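Local coordinates for PA0833-PD protein (Pseudomonas aeruginosa PAO1, PDB 6JFW) that probably binds peptidoglycan through this OmpA C-like periplasmic domain of an outer-membrane protein, a domain with an unexpectedly enlarged binding pocket, at residues 16-21 against 33-38; 67-72 against 91-96. One frame throughout, in Å; residues are numbered along the deposited sequence.

Contact 1. Residues 16-21 against 33-38; sequences TGVEVQ and GNITFA
Ile-35 reaches out of the short helix 33-36 to Thr-16 and Val-18, at the open end of a beta-hairpin in the OmpA C-like domain: strand 19-23 begins right after Val-18, and its antiparallel partner 26-32 runs straight into 33-38. Start at Ile-35 CB, which points at residues 16-21. Its CG2 branch lies anti to the carbonyl carbon, beside the backbone N, and stays about 4.9 Å from Thr-16 O. The other branch does the work. CG1 sits between the backbone N and the carbonyl carbon (chi1 68°), still 4.2 Å from Thr-16 O. A chi2 of 107°, well off a staggered value, then swings CD1 to the oxygen, and the methyl ends 3.4 Å from Thr-16 O. The C-O...CD1 angle is about 148°, so the methyl approaches the oxygen from its outer side, well off the C=O line. The touch is van der Waals in kind, a methyl against a polar atom rather than a bond to it.

Across from this tip the chain turns sharply. Thr-16 OG1 takes the N-H of Val-18 at 3.1 Å in a nearly straight bond, which makes an ST turn, and is also hydrogen-bonded to Met-13 O. Gly-17 sits in the bend with a positive phi, where a CB would jam against the carbonyl before it. Phe-48 lies beside Val-18, Ile-35 and Thr-36, bringing both sides together on one aromatic residue. The second thing the Ile-35 tip meets is apolar: Val-18 CG2, 4.4 Å from CD1, a loose methyl-to-methyl approach.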
ATOM      1  N   THR A  16     -12.601   5.705  -0.769  1.00 15.56           N
ATOM      2  CA  THR A  16     -11.269   6.226  -1.059  1.00 17.12           C
ATOM      3  C   THR A  16     -10.632   5.590  -2.285  1.00 21.37           C
ATOM      4  O   THR A  16      -9.656   6.138  -2.812  1.00 16.86           O
ATOM      5  CB  THR A  16     -10.329   6.008   0.131  1.00 19.39           C
ATOM      6  OG1 THR A  16     -10.117   4.602   0.321  1.00 18.61           O
ATOM      7  CG2 THR A  16     -10.916   6.605   1.400  1.00 18.84           C
ATOM      8  N   GLY A  17     -11.148   4.454  -2.743  1.00 16.83           N
ATOM      9  CA  GLY A  17     -10.480   3.674  -3.759  1.00 15.41           C
ATOM     10  C   GLY A  17      -9.484   2.668  -3.225  1.00 21.72           C
ATOM     11  O   GLY A  17      -8.925   1.896  -4.013  1.00 20.63           O
ATOM     12  N   VAL A  18      -9.234   2.660  -1.918  1.00 15.26           N
ATOM     13  CA  VAL A  18      -8.374   1.655  -1.304  1.00 18.82           C
ATOM     14  C   VAL A  18      -9.189   0.390  -1.074  1.00 21.18           C
ATOM     15  O   VAL A  18     -10.265   0.433  -0.470  1.00 22.52           O
ATOM     16  CB  VAL A  18      -7.787   2.173   0.018  1.00 18.05           C
ATOM     17  CG1 VAL A  18      -7.008   1.071   0.721  1.00 19.77           C
ATOM     18  CG2 VAL A  18      -6.907   3.378  -0.228  1.00 19.72           C
ATOM     19  N   GLU A  19      -8.678  -0.740  -1.552  1.00 19.32           N
ATOM     20  CA  GLU A  19      -9.348  -2.014  -1.340  1.00 17.71           C
ATOM     21  C   GLU A  19      -8.768  -2.725  -0.125  1.00 20.71           C
ATOM     22  O   GLU A  19      -7.560  -2.699   0.113  1.00 15.27           O
ATOM     23  CB  GLU A  19      -9.229  -2.920  -2.566  1.00 24.79           C
ATOM     24  CG  GLU A  19      -9.400  -2.218  -3.886  1.00 30.50           C
ATOM     25  CD  GLU A  19      -8.878  -3.047  -5.023  1.00 48.05           C
ATOM     26  OE1 GLU A  19      -8.764  -2.510  -6.143  1.00 52.55           O
ATOM     27  OE2 GLU A  19      -8.586  -4.238  -4.789  1.00 53.50           O
ATOM     28  N   VAL A  20      -9.651  -3.367   0.629  1.00 15.59           N
ATOM     29  CA  VAL A  20      -9.294  -4.111   1.828  1.00 14.27           C
ATOM     30  C   VAL A  20      -9.578  -5.578   1.549  1.00 16.46           C
ATOM     31  O   VAL A  20     -10.713  -5.942   1.218  1.00 17.00           O
ATOM     32  CB  VAL A  20     -10.087  -3.622   3.050  1.00 17.40           C
ATOM     33  CG1 VAL A  20      -9.672  -4.380   4.296  1.00 14.10           C
ATOM     34  CG2 VAL A  20      -9.906  -2.120   3.227  1.00 20.91           C
ATOM     35  N   GLN A  21      -8.555  -6.417   1.672  1.00 11.53           N
ATOM     36  CA  GLN A  21      -8.691  -7.843   1.416  1.00  9.19           C
ATOM     37  C   GLN A  21      -8.343  -8.638   2.662  1.00 14.85           C
ATOM     38  O   GLN A  21      -7.279  -8.442   3.258  1.00 13.67           O
ATOM     39  CB  GLN A  21      -7.808  -8.295   0.255  1.00 14.83           C
ATOM     40  CG  GLN A  21      -8.036  -7.525  -1.020  1.00 21.81           C
ATOM     41  CD  GLN A  21      -7.397  -8.196  -2.214  1.00 32.77           C
ATOM     42  OE1 GLN A  21      -6.521  -9.050  -2.068  1.00 25.81           O
ATOM     43  NE2 GLN A  21      -7.834  -7.818  -3.408  1.00 28.97           N
ATOM     44  N   GLY A  33      -2.170   3.134  -7.782  1.00 19.91           N
ATOM     45  CA  GLY A  33      -1.257   4.234  -8.047  1.00 17.35           C
ATOM     46  C   GLY A  33      -1.969   5.509  -8.459  1.00 17.70           C
ATOM     47  O   GLY A  33      -1.555   6.608  -8.086  1.00 16.71           O
ATOM     48  N   ASN A  34      -3.061   5.378  -9.218  1.00 21.23           N
ATOM     49  CA  ASN A  34      -3.716   6.550  -9.792  1.00 25.92           C
ATOM     50  C   ASN A  34      -4.370   7.442  -8.745  1.00 29.05           C
ATOM     51  O   ASN A  34      -4.698   8.594  -9.052  1.00 32.73           O
ATOM     52  CB  ASN A  34      -4.765   6.121 -10.820  1.00 31.78           C
ATOM     53  CG  ASN A  34      -5.983   5.487 -10.178  1.00 38.46           C
ATOM     54  OD1 ASN A  34      -5.865   4.571  -9.364  1.00 39.31           O
ATOM     55  ND2 ASN A  34      -7.163   5.981 -10.534  1.00 48.03           N
ATOM     56  N   ILE A  35      -4.584   6.948  -7.527  1.00 24.50           N
ATOM     57  CA  ILE A  35      -5.169   7.758  -6.464  1.00 26.10           C
ATOM     58  C   ILE A  35      -4.208   7.999  -5.312  1.00 22.60           C
ATOM     59  O   ILE A  35      -4.469   8.888  -4.485  1.00 19.35           O
ATOM     60  CB  ILE A  35      -6.480   7.138  -5.935  1.00 29.09           C
ATOM     61  CG1 ILE A  35      -6.197   5.837  -5.190  1.00 28.27           C
ATOM     62  CG2 ILE A  35      -7.450   6.879  -7.074  1.00 33.25           C
ATOM     63  CD1 ILE A  35      -6.342   5.957  -3.710  1.00 33.39           C
ATOM     64  N   THR A  36      -3.116   7.242  -5.223  1.00 18.53           N
ATOM     65  CA  THR A  36      -2.148   7.410  -4.149  1.00 19.06           C
ATOM     66  C   THR A  36      -1.082   8.438  -4.496  1.00 16.88           C
ATOM     67  O   THR A  36      -0.643   9.199  -3.627  1.00 18.48           O
ATOM     68  CB  THR A  36      -1.484   6.068  -3.825  1.00 17.41           C
ATOM     69  OG1 THR A  36      -2.493   5.097  -3.524  1.00 20.42           O
ATOM     70  CG2 THR A  36      -0.546   6.201  -2.633  1.00 18.23           C
ATOM     71  N   PHE A  37      -0.668   8.487  -5.757  1.00 15.98           N
ATOM     72  CA  PHE A  37       0.447   9.317  -6.173  1.00 15.01           C
ATOM     73  C   PHE A  37       0.001  10.327  -7.217  1.00 18.54           C
ATOM     74  O   PHE A  37      -0.913  10.074  -8.007  1.00 18.87           O
ATOM     75  CB  PHE A  37       1.585   8.455  -6.723  1.00 14.79           C
ATOM     76  CG  PHE A  37       2.131   7.495  -5.718  1.00 19.38           C
ATOM     77  CD1 PHE A  37       2.938   7.950  -4.691  1.00 17.55           C
ATOM     78  CD2 PHE A  37       1.812   6.148  -5.772  1.00 17.93           C
ATOM     79  CE1 PHE A  37       3.434   7.082  -3.746  1.00 13.87           C
ATOM     80  CE2 PHE A  37       2.305   5.272  -4.827  1.00 15.29           C
ATOM     81  CZ  PHE A  37       3.115   5.742  -3.810  1.00 16.44           C
ATOM     82  N   ALA A  38       0.715  11.426  -7.276  1.00 21.29           N
ATOM     83  CA  ALA A  38       0.503  12.431  -8.274  1.00 21.46           C
ATOM     84  C   ALA A  38       1.313  12.018  -9.530  1.00 26.46           C
ATOM     85  O   ALA A  38       2.493  11.851  -9.486  1.00 29.61           O
ATOM     86  CB  ALA A  38       0.974  13.759  -7.752  1.00 23.25           C
TER

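Contact 2. Residues 67-72 against 91-96; sequences IEIVGY and QSVAGY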
ATOM      1  N   ILE A  67       3.808  -4.538   9.753  1.00 13.62           N
ATOM      2  CA  ILE A  67       3.329  -3.761   8.621  1.00 12.57           C
ATOM      3  C   ILE A  67       4.366  -3.875   7.514  1.00 18.23           C
ATOM      4  O   ILE A  67       5.516  -3.453   7.685  1.00 18.70           O
ATOM      5  CB  ILE A  67       3.074  -2.299   9.014  1.00 15.39           C
ATOM      6  CG1 ILE A  67       2.086  -2.259  10.183  1.00 19.71           C
ATOM      7  CG2 ILE A  67       2.545  -1.511   7.828  1.00 15.65           C
ATOM      8  CD1 ILE A  67       2.127  -0.991  10.997  1.00 22.44           C
ATOM      9  N   GLU A  68       3.964  -4.469   6.393  1.00 15.96           N
ATOM     10  CA  GLU A  68       4.833  -4.679   5.243  1.00 13.32           C
ATOM     11  C   GLU A  68       4.290  -3.864   4.081  1.00 17.33           C
ATOM     12  O   GLU A  68       3.171  -4.108   3.620  1.00 20.76           O
ATOM     13  CB  GLU A  68       4.902  -6.162   4.874  1.00 19.44           C
ATOM     14  CG  GLU A  68       6.132  -6.536   4.076  1.00 37.84           C
ATOM     15  CD  GLU A  68       5.869  -7.610   3.039  1.00 43.54           C
ATOM     16  OE1 GLU A  68       4.704  -8.034   2.894  1.00 33.75           O
ATOM     17  OE2 GLU A  68       6.834  -8.033   2.368  1.00 43.39           O
ATOM     18  N   ILE A  69       5.075  -2.900   3.612  1.00 12.35           N
ATOM     19  CA  ILE A  69       4.673  -2.014   2.526  1.00 12.24           C
ATOM     20  C   ILE A  69       5.425  -2.438   1.274  1.00 17.02           C
ATOM     21  O   ILE A  69       6.661  -2.466   1.258  1.00 14.42           O
ATOM     22  CB  ILE A  69       4.937  -0.543   2.871  1.00 12.90           C
ATOM     23  CG1 ILE A  69       4.186  -0.176   4.154  1.00 11.85           C
ATOM     24  CG2 ILE A  69       4.504   0.356   1.724  1.00  8.62           C
ATOM     25  CD1 ILE A  69       4.691   1.077   4.823  1.00 13.55           C
ATOM     26  N   VAL A  70       4.680  -2.779   0.227  1.00 11.78           N
ATOM     27  CA  VAL A  70       5.248  -3.362  -0.983  1.00 12.96           C
ATOM     28  C   VAL A  70       4.765  -2.555  -2.179  1.00 11.06           C
ATOM     29  O   VAL A  70       3.555  -2.388  -2.372  1.00 13.34           O
ATOM     30  CB  VAL A  70       4.862  -4.841  -1.136  1.00 17.41           C
ATOM     31  CG1 VAL A  70       5.527  -5.422  -2.351  1.00 18.30           C
ATOM     32  CG2 VAL A  70       5.246  -5.629   0.110  1.00 18.66           C
ATOM     33  N   GLY A  71       5.705  -2.058  -2.977  1.00 12.22           N
ATOM     34  CA  GLY A  71       5.387  -1.332  -4.190  1.00 12.64           C
ATOM     35  C   GLY A  71       5.427  -2.241  -5.405  1.00 14.06           C
ATOM     36  O   GLY A  71       6.217  -3.180  -5.471  1.00 16.10           O
ATOM     37  N   TYR A  72       4.551  -1.957  -6.368  1.00  9.14           N
ATOM     38  CA  TYR A  72       4.465  -2.738  -7.594  1.00 14.76           C
ATOM     39  C   TYR A  72       4.343  -1.806  -8.789  1.00 17.22           C
ATOM     40  O   TYR A  72       3.894  -0.664  -8.672  1.00 10.91           O
ATOM     41  CB  TYR A  72       3.265  -3.693  -7.599  1.00 13.01           C
ATOM     42  CG  TYR A  72       3.284  -4.779  -6.552  1.00 14.98           C
ATOM     43  CD1 TYR A  72       2.735  -4.566  -5.297  1.00 12.60           C
ATOM     44  CD2 TYR A  72       3.821  -6.029  -6.831  1.00 14.54           C
ATOM     45  CE1 TYR A  72       2.733  -5.560  -4.341  1.00 12.89           C
ATOM     46  CE2 TYR A  72       3.827  -7.031  -5.879  1.00 13.18           C
ATOM     47  CZ  TYR A  72       3.282  -6.791  -4.637  1.00 14.55           C
ATOM     48  OH  TYR A  72       3.283  -7.784  -3.685  1.00 22.21           O
ATOM     49  N   GLN A  91       8.666   3.666  -0.303  1.00 15.80           N
ATOM     50  CA  GLN A  91       9.379   4.559   0.608  1.00 21.52           C
ATOM     51  C   GLN A  91       8.512   5.739   1.021  1.00 14.36           C
ATOM     52  O   GLN A  91       8.452   6.100   2.202  1.00 15.62           O
ATOM     53  CB  GLN A  91      10.669   5.055  -0.056  1.00 15.46           C
ATOM     54  CG  GLN A  91      11.228   6.366   0.516  1.00 27.00           C
ATOM     55  CD  GLN A  91      10.766   7.610  -0.240  1.00 36.96           C
ATOM     56  OE1 GLN A  91      10.623   7.594  -1.464  1.00 31.18           O
ATOM     57  NE2 GLN A  91      10.537   8.695   0.492  1.00 26.17           N
ATOM     58  N   SER A  92       7.842   6.363   0.050  1.00 14.64           N
ATOM     59  CA  SER A  92       7.061   7.562   0.333  1.00 13.51           C
ATOM     60  C   SER A  92       5.916   7.264   1.290  1.00 12.51           C
ATOM     61  O   SER A  92       5.662   8.032   2.226  1.00 13.01           O
ATOM     62  CB  SER A  92       6.518   8.148  -0.968  1.00 14.02           C
ATOM     63  OG  SER A  92       7.564   8.663  -1.773  1.00 26.04           O
ATOM     64  N   VAL A  93       5.206   6.159   1.062  1.00 13.24           N
ATOM     65  CA  VAL A  93       4.102   5.780   1.937  1.00 11.01           C
ATOM     66  C   VAL A  93       4.614   5.505   3.346  1.00 14.60           C
ATOM     67  O   VAL A  93       4.041   5.971   4.338  1.00 12.97           O
ATOM     68  CB  VAL A  93       3.358   4.564   1.355  1.00 11.68           C
ATOM     69  CG1 VAL A  93       2.311   4.058   2.333  1.00 10.70           C
ATOM     70  CG2 VAL A  93       2.723   4.924   0.020  1.00 13.33           C
ATOM     71  N   ALA A  94       5.711   4.752   3.449  1.00 15.25           N
ATOM     72  CA  ALA A  94       6.287   4.447   4.755  1.00 16.30           C
ATOM     73  C   ALA A  94       6.767   5.708   5.459  1.00 13.17           C
ATOM     74  O   ALA A  94       6.566   5.867   6.668  1.00 17.95           O
ATOM     75  CB  ALA A  94       7.438   3.456   4.601  1.00 14.53           C
ATOM     76  N   GLY A  95       7.417   6.609   4.720  1.00 13.95           N
ATOM     77  CA  GLY A  95       7.867   7.855   5.322  1.00 17.29           C
ATOM     78  C   GLY A  95       6.720   8.693   5.851  1.00 16.45           C
ATOM     79  O   GLY A  95       6.825   9.304   6.916  1.00 18.95           O
ATOM     80  N   TYR A  96       5.606   8.726   5.116  1.00 13.34           N
ATOM     81  CA  TYR A  96       4.435   9.461   5.584  1.00 13.75           C
ATOM     82  C   TYR A  96       3.881   8.844   6.862  1.00 13.98           C
ATOM     83  O   TYR A  96       3.610   9.549   7.840  1.00 15.97           O
ATOM     84  CB  TYR A  96       3.360   9.494   4.496  1.00 17.27           C
ATOM     85  CG  TYR A  96       2.207  10.420   4.816  1.00 22.92           C
ATOM     86  CD1 TYR A  96       1.134   9.988   5.587  1.00 16.91           C
ATOM     87  CD2 TYR A  96       2.195  11.728   4.351  1.00 23.47           C
ATOM     88  CE1 TYR A  96       0.084  10.833   5.886  1.00 21.05           C
ATOM     89  CE2 TYR A  96       1.147  12.580   4.644  1.00 24.14           C
ATOM     90  CZ  TYR A  96       0.094  12.128   5.411  1.00 23.60           C
ATOM     91  OH  TYR A  96      -0.950  12.972   5.705  1.00 19.55           O
TER
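Ile-69 meets Val-93 and Ala-94 without any flat group between them; the tyrosine rings of both segments are engaged elsewhere. Tyr-96 packs edge-to-face with Tyr-49 and bonds through OH to Asn-53, while Tyr-72 makes a cation-pi pair with Arg-132 and its OH is tied to Gln-116. What remains between strand and helix is a purely aliphatic meeting.

It belongs to a beta-alpha-beta unit: strand 65-72, helix 79-99 lying over the sheet, then strand 107-111 parallel to the first. Ile-69 is the one residue of 67-72 that spans the gap, and its two branches split the work. CG2, anti to the backbone N, goes to Val-93 CG1 at 4.3 Å. CG1 lies beside that N (chi1 -58°), and an extended chi2 of 162° carries CD1 onward to the next residue of the helix. There CD1 settles against Ala-94, 3.6 Å from its CB and 3.7 Å from its CA, so the methyl rests on the helix backbone as much as on a side chain. With a single methyl on Ala-94, the chains come close here: the CA atoms of Ile-69 and Ala-94 are 7.0 Å apart.

Further neighbours come from the flanking strands. Ala-94 also touches Thr-109 of strand 107-111, so the helix bears on both parallel strands of the unit; Ile-69 is flanked by Val-133 of strand 132-139. With only carbon meeting carbon across the two segments, the helix is held to the sheet here by shape and by exclusion of water: this pair contributes no directional bond, and those of Ser-92 to Ala-42 O and Tyr-96 to Asn-53 go elsewhere.

How the contacts relate
The two contacts follow one another along the chain, with centres about 13 Å apart, and both reach the same sheet. Contact 2 is buried and joins a strand to the long helix over it; contact 1 is partly buried and joins the approach to an outermost strand with a short helix at the end of the next one. Their chemistry follows their place: hydrocarbon on hydrocarbon in contact 2, in contact 1 a methyl against a turn carbonyl with one loose methyl-to-methyl approach beside it. They meet through Phe-37, whose CZ packs 3.9 Å from Val-93 CG2, while its CE1 lies 4.3 Å from Ser-92 CB, so segment 33-38 also leans on helix 79-99.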